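PDB 5FU5: Cbm77-rfpl from Ruminococcus flavefaciens, which probably binds pectic polysaccharides of the plant cell wall, as a carbohydrate-binding module of the bacterium's cellulosome system. Local coordinates for residues Leu42-Ser53 against Thr99-Tyr110; Thr65-Ala75 against Thr83-Val91. All coordinates share one frame; numbering follows the deposited sequence.

Interaction 1 (Leu42-Ser53 against Thr99-Tyr110); sequences LTQCLKMETATS and TITKADACNLFY
Leu46 and Leu108 form an antiparallel hydrogen-bonded pair, with Leu46 N to Leu108 O at 2.8 Å and Leu108 N to Leu46 O at 2.9 Å, and Met48 N extends the ladder to Cys106 O at 3.0 Å. Beyond Leu108 the direct pairing stops, and a water donates to both Gln44 O and Phe109 O, bridging the strands. On the other side of their strand, Phe109 and Tyr110 make a classic beta bulge against Val67 of strand 62-68. The Phe109 ring swings toward strand 40-47. Cys45 CB sits over its centre, 3.5 Å from the centroid and 11° off the normal, a CH-pi contact. With SG held between backbone N and carbonyl carbon (chi1 61°), the Cys45 sulfur stays in oblique sulfur-aromatic contact with the ring and touches Asn107 CB at 3.6 Å. Leu42 CB packs beside Phe109 CD2 at 3.9 Å, while Thr43 borders the ring edge. With an alanine in place of Phe109, Cys45 CB would lose the ring face it covers, and a gap beside Leu42 would probably open. Asn107 and Lys47 run side by side; Asn107 OD1 lies 3.7 Å from Lys47 CG, while Asn107 ND2 is hydrogen-bonded to Glu70. At the other end the extended chain of Lys102 passes along the backbone, CD 3.4 Å from Met48 O, and its ammonium reaches Thr50 OG1 through a water. Around this all-beta join, strand 23-29 pairs with strand 40-47, Leu108 packs on Ile54, Leu66 and Phe68, and Tyr110 meets the ring of Tyr37.

Interaction 2 (Thr65-Ala75 against Thr83-Val91); sequences TLVFAEAAATA and TASNGIITV
Ile89 sends its CD1 methyl obliquely against the Phe68 ring, 3.5 Å from Phe68 CE1, and the same methyl reaches Ala75 CB at 4.2 Å. Its CG1 branch stands anti to the carbonyl carbon (chi1 -66°), and the extended end (chi2 -178°) carries CD1 between the Phe68 ring and Ala75. That ring is hemmed in on two sides: Ala73 CB lies over one face, offset toward the rim, and Gly87 O comes in at the edge. The Gly87 carbonyl also accepts from Phe68 N at 2.8 Å in a nearly straight bond. The setting is an antiparallel ladder with Leu66 and Ile89 its hydrogen-bonded pair; strand 88-91 is entered through a type I' turn, Ser85-Ile88, whose end residues bond to each other through their backbones in both directions. Gly87, third residue of the turn, has positive phi (86°), and a CB there would press on Phe68 O. Its N donates to Ala71 O at 2.8 Å, coming in from the side of that carbonyl and tying this turn to the type I turn Glu70-Ala73. Beyond it Ala84 N bonds to Ala73 O at 2.7 Å, and Ala84 CB packs 4.1 Å from Ala73 CB. On the face opposite Ile89, Thr65 CG2 meets Ile88 CG2 at 3.8 Å, next to Tyr37 of strand 35-37.

Overall arrangement
Interactions 1 and 2 have centres about 11 Å apart and belong to one antiparallel sheet that branches or curls. Along the chain, interaction 2 is nested within the loop that interaction 1 closes: strand 40-47 comes first, then the strands of 65-75 and 83-91, and finally strands 96-101 and 107-116. Strand 107-116, a member of interaction 1, lies between strand 40-47 and strand 62-68 of interaction 2 and so joins them; the two contacts touch directly where Phe109 N meets Val67 O and Asp104 N meets Thr74 OG1. Strand 74-77 adds a second link through its pairing with strand 96-101. The principle illustrated is that, in a small, almost helix-free carbohydrate-binding module, contacts distant in sequence are joined through neighbouring strands of one sheet.

Interaction 1 (Leu42-Ser53 against Thr99-Tyr110)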
loop_
_atom_site.group_PDB
_atom_site.type_symbol
_atom_site.label_atom_id
_atom_site.label_comp_id
_atom_site.label_asym_id
_atom_site.label_seq_id
_atom_site.Cartn_x
_atom_site.Cartn_y
_atom_site.Cartn_z
ATOM N N LEU A 42 -6.355 -11.632 4.996
ATOM C CA LEU A 42 -5.028 -11.212 5.343
ATOM C C LEU A 42 -4.959 -10.861 6.820
ATOM O O LEU A 42 -5.891 -10.264 7.369
ATOM C CB LEU A 42 -4.613 -10.025 4.451
ATOM C CG LEU A 42 -4.657 -10.309 2.944
ATOM C CD1 LEU A 42 -4.492 -9.031 2.158
ATOM C CD2 LEU A 42 -3.587 -11.306 2.541
ATOM N N THR A 43 -3.875 -11.222 7.481
ATOM C CA THR A 43 -3.802 -11.172 8.958
ATOM C C THR A 43 -2.627 -10.432 9.565
ATOM O O THR A 43 -2.688 -10.078 10.757
ATOM C CB THR A 43 -3.760 -12.616 9.526
ATOM O OG1 THR A 43 -2.659 -13.315 8.947
ATOM C CG2 THR A 43 -5.116 -13.333 9.205
ATOM N N GLN A 44 -1.541 -10.234 8.801
ATOM C CA GLN A 44 -0.370 -9.528 9.297
ATOM C C GLN A 44 -0.248 -8.231 8.525
ATOM O O GLN A 44 -0.173 -8.227 7.295
ATOM C CB GLN A 44 0.912 -10.352 9.173
ATOM C CG GLN A 44 2.144 -9.614 9.624
ATOM C CD GLN A 44 3.368 -10.476 9.519
ATOM O OE1 GLN A 44 3.861 -10.770 8.396
ATOM N NE2 GLN A 44 3.875 -10.866 10.637
ATOM N N CYS A 45 -0.228 -7.102 9.270
ATOM C CA CYS A 45 -0.175 -5.780 8.644
ATOM C C CYS A 45 1.108 -5.044 8.968
ATOM O O CYS A 45 1.819 -5.397 9.910
ATOM C CB CYS A 45 -1.360 -4.986 9.160
ATOM S SG CYS A 45 -1.409 -4.716 10.946
ATOM N N LEU A 46 1.334 -3.975 8.193
ATOM C CA LEU A 46 2.260 -2.913 8.537
ATOM C C LEU A 46 1.424 -1.855 9.303
ATOM O O LEU A 46 0.421 -1.360 8.784
ATOM C CB LEU A 46 2.871 -2.331 7.287
ATOM C CG LEU A 46 4.014 -1.333 7.494
ATOM C CD1 LEU A 46 5.281 -2.113 7.824
ATOM C CD2 LEU A 46 4.189 -0.468 6.254
ATOM N N LYS A 47 1.828 -1.601 10.534
ATOM C CA LYS A 47 1.184 -0.553 11.340
ATOM C C LYS A 47 1.548 0.793 10.718
ATOM O O LYS A 47 2.703 1.019 10.363
ATOM C CB LYS A 47 1.643 -0.634 12.788
ATOM C CG LYS A 47 1.287 -1.954 13.495
ATOM C CD LYS A 47 1.700 -1.988 14.966
ATOM C CE LYS A 47 3.184 -2.046 15.157
ATOM N NZ LYS A 47 3.610 -2.239 16.581
ATOM N N MET A 48 0.555 1.682 10.560
ATOM C CA MET A 48 0.867 3.024 10.049
ATOM C C MET A 48 1.236 3.909 11.220
ATOM O O MET A 48 0.368 4.424 11.896
ATOM C CB MET A 48 -0.254 3.590 9.206
ATOM C CG MET A 48 -0.650 2.698 8.054
ATOM S SD MET A 48 0.438 2.710 6.610
ATOM C CE MET A 48 2.087 2.554 7.214
ATOM N N GLU A 49 2.543 4.026 11.476
ATOM C CA GLU A 49 3.048 4.782 12.618
ATOM C C GLU A 49 3.816 6.011 12.165
ATOM O O GLU A 49 4.121 6.195 10.976
ATOM C CB GLU A 49 3.941 3.894 13.488
ATOM C CG GLU A 49 3.271 2.601 13.991
ATOM C CD GLU A 49 4.250 1.634 14.633
ATOM O OE1 GLU A 49 4.978 0.986 13.891
ATOM O OE2 GLU A 49 4.305 1.515 15.856
ATOM N N THR A 50 4.168 6.847 13.145
ATOM C CA THR A 50 4.832 8.109 12.815
ATOM C C THR A 50 6.054 7.959 11.924
ATOM O O THR A 50 6.244 8.727 10.996
ATOM C CB THR A 50 5.203 8.869 14.104
ATOM O OG1 THR A 50 4.070 8.854 14.983
ATOM C CG2 THR A 50 5.577 10.285 13.808
ATOM N N ALA A 51 6.860 6.931 12.194
ATOM C CA ALA A 51 8.134 6.757 11.504
ATOM C C ALA A 51 8.037 5.835 10.291
ATOM O O ALA A 51 9.046 5.531 9.637
ATOM C CB ALA A 51 9.154 6.234 12.491
ATOM N N THR A 52 6.827 5.426 9.941
ATOM C CA THR A 52 6.651 4.428 8.865
ATOM C C THR A 52 6.757 5.060 7.498
ATOM O O THR A 52 6.207 6.165 7.234
ATOM C CB THR A 52 5.274 3.763 9.002
ATOM O OG1 THR A 52 5.144 3.252 10.317
ATOM C CG2 THR A 52 5.052 2.685 7.996
ATOM N N SER A 53 7.430 4.364 6.574
ATOM C CA SER A 53 7.482 4.816 5.184
ATOM C C SER A 53 7.640 3.674 4.227
ATOM O O SER A 53 8.245 2.622 4.560
ATOM C CB SER A 53 8.581 5.833 4.933
ATOM O OG SER A 53 9.853 5.235 5.057
ATOM N N THR A 99 6.481 8.039 -2.159
ATOM C CA THR A 99 6.603 7.683 -0.760
ATOM C C THR A 99 5.242 7.688 -0.081
ATOM O O THR A 99 4.482 8.659 -0.220
ATOM C CB THR A 99 7.559 8.642 -0.004
ATOM O OG1 THR A 99 8.723 8.910 -0.789
ATOM C CG2 THR A 99 7.993 8.067 1.350
ATOM N N ILE A 100 4.960 6.618 0.664
ATOM C CA ILE A 100 3.741 6.479 1.441
ATOM C C ILE A 100 4.133 6.630 2.908
ATOM O O ILE A 100 5.046 5.934 3.402
ATOM C CB ILE A 100 3.085 5.110 1.215
ATOM C CG1 ILE A 100 2.904 4.810 -0.296
ATOM C CG2 ILE A 100 1.792 4.986 2.027
ATOM C CD1 ILE A 100 2.730 3.305 -0.592
ATOM N N THR A 101 3.438 7.508 3.626
ATOM C CA THR A 101 3.675 7.734 5.046
ATOM C C THR A 101 2.299 7.831 5.778
ATOM O O THR A 101 1.217 7.749 5.149
ATOM C CB THR A 101 4.501 9.025 5.234
ATOM O OG1 THR A 101 3.795 10.107 4.610
ATOM C CG2 THR A 101 5.877 8.883 4.636
ATOM N N LYS A 102 2.357 8.011 7.096
ATOM C CA LYS A 102 1.176 7.997 7.934
ATOM C C LYS A 102 0.351 9.283 7.743
ATOM O O LYS A 102 0.923 10.390 7.675
ATOM C CB LYS A 102 1.566 7.872 9.391
ATOM C CG LYS A 102 0.395 7.850 10.361
ATOM C CD LYS A 102 0.839 7.826 11.800
ATOM C CE LYS A 102 -0.319 7.786 12.768
ATOM N NZ LYS A 102 0.049 8.134 14.157
ATOM N N ALA A 103 -0.971 9.121 7.678
ATOM C CA ALA A 103 -1.929 10.199 7.920
ATOM C C ALA A 103 -2.509 9.940 9.322
ATOM O O ALA A 103 -1.921 10.390 10.309
ATOM C CB ALA A 103 -2.980 10.289 6.817
ATOM N N ASP A 104 -3.594 9.166 9.442
ATOM C CA ASP A 104 -4.167 8.835 10.747
ATOM C C ASP A 104 -3.904 7.361 11.031
ATOM O O ASP A 104 -3.346 6.655 10.206
ATOM C CB ASP A 104 -5.648 9.203 10.819
ATOM C CG ASP A 104 -5.888 10.683 10.599
ATOM O OD1 ASP A 104 -5.031 11.549 10.934
ATOM O OD2 ASP A 104 -6.954 10.992 10.051
ATOM N N ALA A 105 -4.274 6.920 12.217
ATOM C CA ALA A 105 -4.006 5.577 12.635
ATOM C C ALA A 105 -4.834 4.614 11.789
ATOM O O ALA A 105 -6.044 4.816 11.536
ATOM C CB ALA A 105 -4.310 5.404 14.103
ATOM N N CYS A 106 -4.123 3.592 11.315
ATOM C CA CYS A 106 -4.719 2.455 10.577
ATOM C C CYS A 106 -3.608 1.452 10.231
ATOM O O CYS A 106 -2.439 1.629 10.612
ATOM C CB CYS A 106 -5.446 2.888 9.301
ATOM S SG CYS A 106 -4.404 3.822 8.170
ATOM N N ASN A 107 -4.012 0.391 9.541
ATOM C CA ASN A 107 -3.156 -0.809 9.424
ATOM C C ASN A 107 -3.258 -1.405 8.012
ATOM O O ASN A 107 -4.336 -1.721 7.543
ATOM C CB ASN A 107 -3.568 -1.815 10.513
ATOM C CG ASN A 107 -3.294 -1.258 11.893
ATOM O OD1 ASN A 107 -2.136 -1.117 12.293
ATOM N ND2 ASN A 107 -4.341 -0.834 12.572
ATOM N N LEU A 108 -2.095 -1.474 7.353
ATOM C CA LEU A 108 -1.956 -1.776 5.939
ATOM C C LEU A 108 -1.672 -3.282 5.690
ATOM O O LEU A 108 -0.699 -3.813 6.235
ATOM C CB LEU A 108 -0.837 -0.926 5.351
ATOM C CG LEU A 108 -0.509 -1.097 3.847
ATOM C CD1 LEU A 108 -1.709 -0.745 2.973
ATOM C CD2 LEU A 108 0.728 -0.338 3.462
ATOM N N PHE A 109 -2.489 -3.911 4.849
ATOM C CA PHE A 109 -2.365 -5.375 4.612
ATOM C C PHE A 109 -1.872 -5.806 3.238
ATOM O O PHE A 109 -1.323 -6.913 3.074
ATOM C CB PHE A 109 -3.694 -6.060 4.926
ATOM C CG PHE A 109 -4.053 -6.077 6.390
ATOM C CD1 PHE A 109 -4.544 -4.945 7.034
ATOM C CD2 PHE A 109 -3.963 -7.226 7.148
ATOM C CE1 PHE A 109 -4.850 -4.958 8.368
ATOM C CE2 PHE A 109 -4.317 -7.244 8.472
ATOM C CZ PHE A 109 -4.768 -6.121 9.101
ATOM N N TYR A 110 -2.052 -4.977 2.228
ATOM C CA TYR A 110 -1.743 -5.346 0.843
ATOM C C TYR A 110 -1.514 -4.091 0.040
ATOM O O TYR A 110 -2.185 -3.076 0.279
ATOM C CB TYR A 110 -2.911 -6.165 0.254
ATOM C CG TYR A 110 -2.625 -6.830 -1.110
ATOM C CD1 TYR A 110 -1.887 -7.998 -1.209
ATOM C CD2 TYR A 110 -3.128 -6.259 -2.281
ATOM C CE1 TYR A 110 -1.662 -8.561 -2.450
ATOM C CE2 TYR A 110 -2.895 -6.791 -3.519
ATOM C CZ TYR A 110 -2.192 -7.940 -3.610
ATOM O OH TYR A 110 -2.001 -8.427 -4.893
HETATM O O HOH W 1 -1.473 -8.795 5.058
HETATM O O HOH W 2 -1.754 3.403 13.238
HETATM O O HOH W 3 4.895 8.053 8.487
HETATM O O HOH W 4 1.729 10.367 14.138
#

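Interaction 2 (Thr65-Ala75 against Thr83-Val91)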
loop_
_atom_site.group_PDB
_atom_site.type_symbol
_atom_site.label_atom_id
_atom_site.label_comp_id
_atom_site.label_asym_id
_atom_site.label_seq_id
_atom_site.Cartn_x
_atom_site.Cartn_y
_atom_site.Cartn_z
ATOM N N THR A 65 -2.826 0.845 -5.343
ATOM C CA THR A 65 -3.884 0.368 -4.491
ATOM C C THR A 65 -3.335 -0.071 -3.164
ATOM O O THR A 65 -2.333 -0.792 -3.086
ATOM C CB THR A 65 -4.617 -0.835 -5.160
ATOM O OG1 THR A 65 -5.182 -0.450 -6.403
ATOM C CG2 THR A 65 -5.708 -1.425 -4.295
ATOM N N LEU A 66 -3.955 0.395 -2.087
ATOM C CA LEU A 66 -3.564 0.127 -0.687
ATOM C C LEU A 66 -4.763 -0.418 0.042
ATOM O O LEU A 66 -5.834 0.176 -0.016
ATOM C CB LEU A 66 -3.068 1.380 0.039
ATOM C CG LEU A 66 -1.916 2.096 -0.602
ATOM C CD1 LEU A 66 -1.709 3.403 0.163
ATOM C CD2 LEU A 66 -0.664 1.256 -0.619
ATOM N N VAL A 67 -4.618 -1.574 0.702
ATOM C CA VAL A 67 -5.757 -2.265 1.338
ATOM C C VAL A 67 -5.520 -2.331 2.847
ATOM O O VAL A 67 -4.465 -2.854 3.292
ATOM C CB VAL A 67 -5.930 -3.691 0.785
ATOM C CG1 VAL A 67 -7.091 -4.421 1.466
ATOM C CG2 VAL A 67 -6.036 -3.699 -0.740
ATOM N N PHE A 68 -6.462 -1.761 3.621
ATOM C CA PHE A 68 -6.401 -1.659 5.071
ATOM C C PHE A 68 -7.504 -2.500 5.761
ATOM O O PHE A 68 -8.485 -2.912 5.111
ATOM C CB PHE A 68 -6.560 -0.190 5.493
ATOM C CG PHE A 68 -5.541 0.725 4.895
ATOM C CD1 PHE A 68 -5.705 1.226 3.591
ATOM C CD2 PHE A 68 -4.416 1.123 5.638
ATOM C CE1 PHE A 68 -4.794 2.111 3.063
ATOM C CE2 PHE A 68 -3.497 2.023 5.098
ATOM C CZ PHE A 68 -3.684 2.503 3.813
ATOM N N ALA A 69 -7.368 -2.698 7.076
ATOM C CA ALA A 69 -8.475 -3.248 7.883
ATOM C C ALA A 69 -9.656 -2.274 8.000
ATOM O O ALA A 69 -10.821 -2.692 8.057
ATOM C CB ALA A 69 -7.999 -3.642 9.267
ATOM N N GLU A 70 -9.310 -0.991 8.091
ATOM C CA GLU A 70 -10.259 0.064 8.453
ATOM C C GLU A 70 -10.965 0.606 7.185
ATOM O O GLU A 70 -10.301 1.026 6.231
ATOM C CB GLU A 70 -9.478 1.187 9.159
ATOM C CG GLU A 70 -8.850 0.784 10.504
ATOM C CD GLU A 70 -7.480 0.108 10.419
ATOM O OE1 GLU A 70 -6.907 -0.005 9.333
ATOM O OE2 GLU A 70 -6.969 -0.308 11.479
ATOM N N ALA A 71 -12.299 0.671 7.214
ATOM C CA ALA A 71 -13.074 1.109 6.055
ATOM C C ALA A 71 -12.661 2.518 5.564
ATOM O O ALA A 71 -12.583 2.754 4.359
ATOM C CB ALA A 71 -14.565 1.093 6.385
ATOM N N ALA A 72 -12.444 3.425 6.516
ATOM C CA ALA A 72 -12.017 4.820 6.238
ATOM C C ALA A 72 -10.572 5.129 6.610
ATOM O O ALA A 72 -10.221 6.228 7.022
ATOM C CB ALA A 72 -12.939 5.816 6.921
ATOM N N ALA A 73 -9.702 4.160 6.383
ATOM C CA ALA A 73 -8.260 4.324 6.528
ATOM C C ALA A 73 -7.741 5.507 5.704
ATOM O O ALA A 73 -8.347 5.922 4.695
ATOM C CB ALA A 73 -7.569 3.060 6.072
ATOM N N THR A 74 -6.595 6.018 6.127
ATOM C CA THR A 74 -5.964 7.137 5.467
ATOM C C THR A 74 -4.478 6.876 5.314
ATOM O O THR A 74 -3.883 6.031 5.977
ATOM C CB THR A 74 -6.110 8.434 6.293
ATOM O OG1 THR A 74 -5.537 8.220 7.572
ATOM C CG2 THR A 74 -7.594 8.827 6.423
ATOM N N ALA A 75 -3.876 7.608 4.418
ATOM C CA ALA A 75 -2.412 7.645 4.270
ATOM C C ALA A 75 -1.996 8.926 3.554
ATOM O O ALA A 75 -2.834 9.604 2.954
ATOM C CB ALA A 75 -1.893 6.452 3.463
ATOM N N THR A 83 -7.904 9.210 1.474
ATOM C CA THR A 83 -8.834 8.432 2.313
ATOM C C THR A 83 -9.389 7.253 1.515
ATOM O O THR A 83 -9.717 7.381 0.319
ATOM C CB THR A 83 -10.001 9.310 2.884
ATOM O OG1 THR A 83 -9.457 10.417 3.612
ATOM C CG2 THR A 83 -10.895 8.547 3.847
ATOM N N ALA A 84 -9.468 6.114 2.206
ATOM C CA ALA A 84 -10.021 4.886 1.652
ATOM C C ALA A 84 -11.535 4.936 1.483
ATOM O O ALA A 84 -12.242 5.678 2.207
ATOM C CB ALA A 84 -9.691 3.707 2.595
ATOM N N SER A 85 -12.006 4.082 0.563
ATOM C CA SER A 85 -13.417 3.747 0.426
ATOM C C SER A 85 -13.515 2.238 0.649
ATOM O O SER A 85 -12.829 1.446 -0.037
ATOM C CB SER A 85 -13.931 4.123 -0.965
ATOM O OG SER A 85 -14.106 5.523 -1.069
ATOM N N ASN A 86 -14.274 1.829 1.652
ATOM C CA ASN A 86 -14.390 0.396 2.009
ATOM C C ASN A 86 -13.056 -0.280 2.177
ATOM O O ASN A 86 -12.849 -1.402 1.730
ATOM C CB ASN A 86 -15.262 -0.356 0.995
ATOM C CG ASN A 86 -16.586 0.318 0.806
ATOM O OD1 ASN A 86 -17.220 0.750 1.781
ATOM N ND2 ASN A 86 -17.015 0.445 -0.434
ATOM N N GLY A 87 -12.143 0.429 2.810
ATOM C CA GLY A 87 -10.851 -0.115 3.195
ATOM C C GLY A 87 -9.781 -0.041 2.111
ATOM O O GLY A 87 -8.624 -0.431 2.362
ATOM N N ILE A 88 -10.106 0.527 0.951
ATOM C CA ILE A 88 -9.201 0.551 -0.191
ATOM C C ILE A 88 -8.889 2.015 -0.585
ATOM O O ILE A 88 -9.810 2.788 -0.894
ATOM C CB ILE A 88 -9.792 -0.224 -1.396
ATOM C CG1 ILE A 88 -10.009 -1.708 -1.031
ATOM C CG2 ILE A 88 -8.885 -0.094 -2.585
ATOM C CD1 ILE A 88 -10.780 -2.498 -2.052
ATOM N N ILE A 89 -7.592 2.373 -0.597
ATOM C CA ILE A 89 -7.134 3.611 -1.183
ATOM C C ILE A 89 -6.637 3.347 -2.579
ATOM O O ILE A 89 -5.878 2.391 -2.799
ATOM C CB ILE A 89 -6.009 4.246 -0.358
ATOM C CG1 ILE A 89 -6.586 4.668 0.997
ATOM C CG2 ILE A 89 -5.322 5.361 -1.125
ATOM C CD1 ILE A 89 -5.618 5.353 1.937
ATOM N N THR A 90 -7.052 4.169 -3.545
ATOM C CA THR A 90 -6.481 4.161 -4.877
ATOM C C THR A 90 -5.965 5.541 -5.184
ATOM O O THR A 90 -6.618 6.556 -4.898
ATOM C CB THR A 90 -7.441 3.722 -5.991
ATOM O OG1 THR A 90 -8.591 4.548 -5.991
ATOM C CG2 THR A 90 -7.913 2.343 -5.789
ATOM N N VAL A 91 -4.800 5.589 -5.771
ATOM C CA VAL A 91 -4.149 6.840 -6.140
ATOM C C VAL A 91 -3.483 6.658 -7.492
ATOM O O VAL A 91 -2.680 5.740 -7.656
ATOM C CB VAL A 91 -3.042 7.319 -5.169
ATOM C CG1 VAL A 91 -2.666 8.773 -5.525
ATOM C CG2 VAL A 91 -3.408 7.206 -3.689
#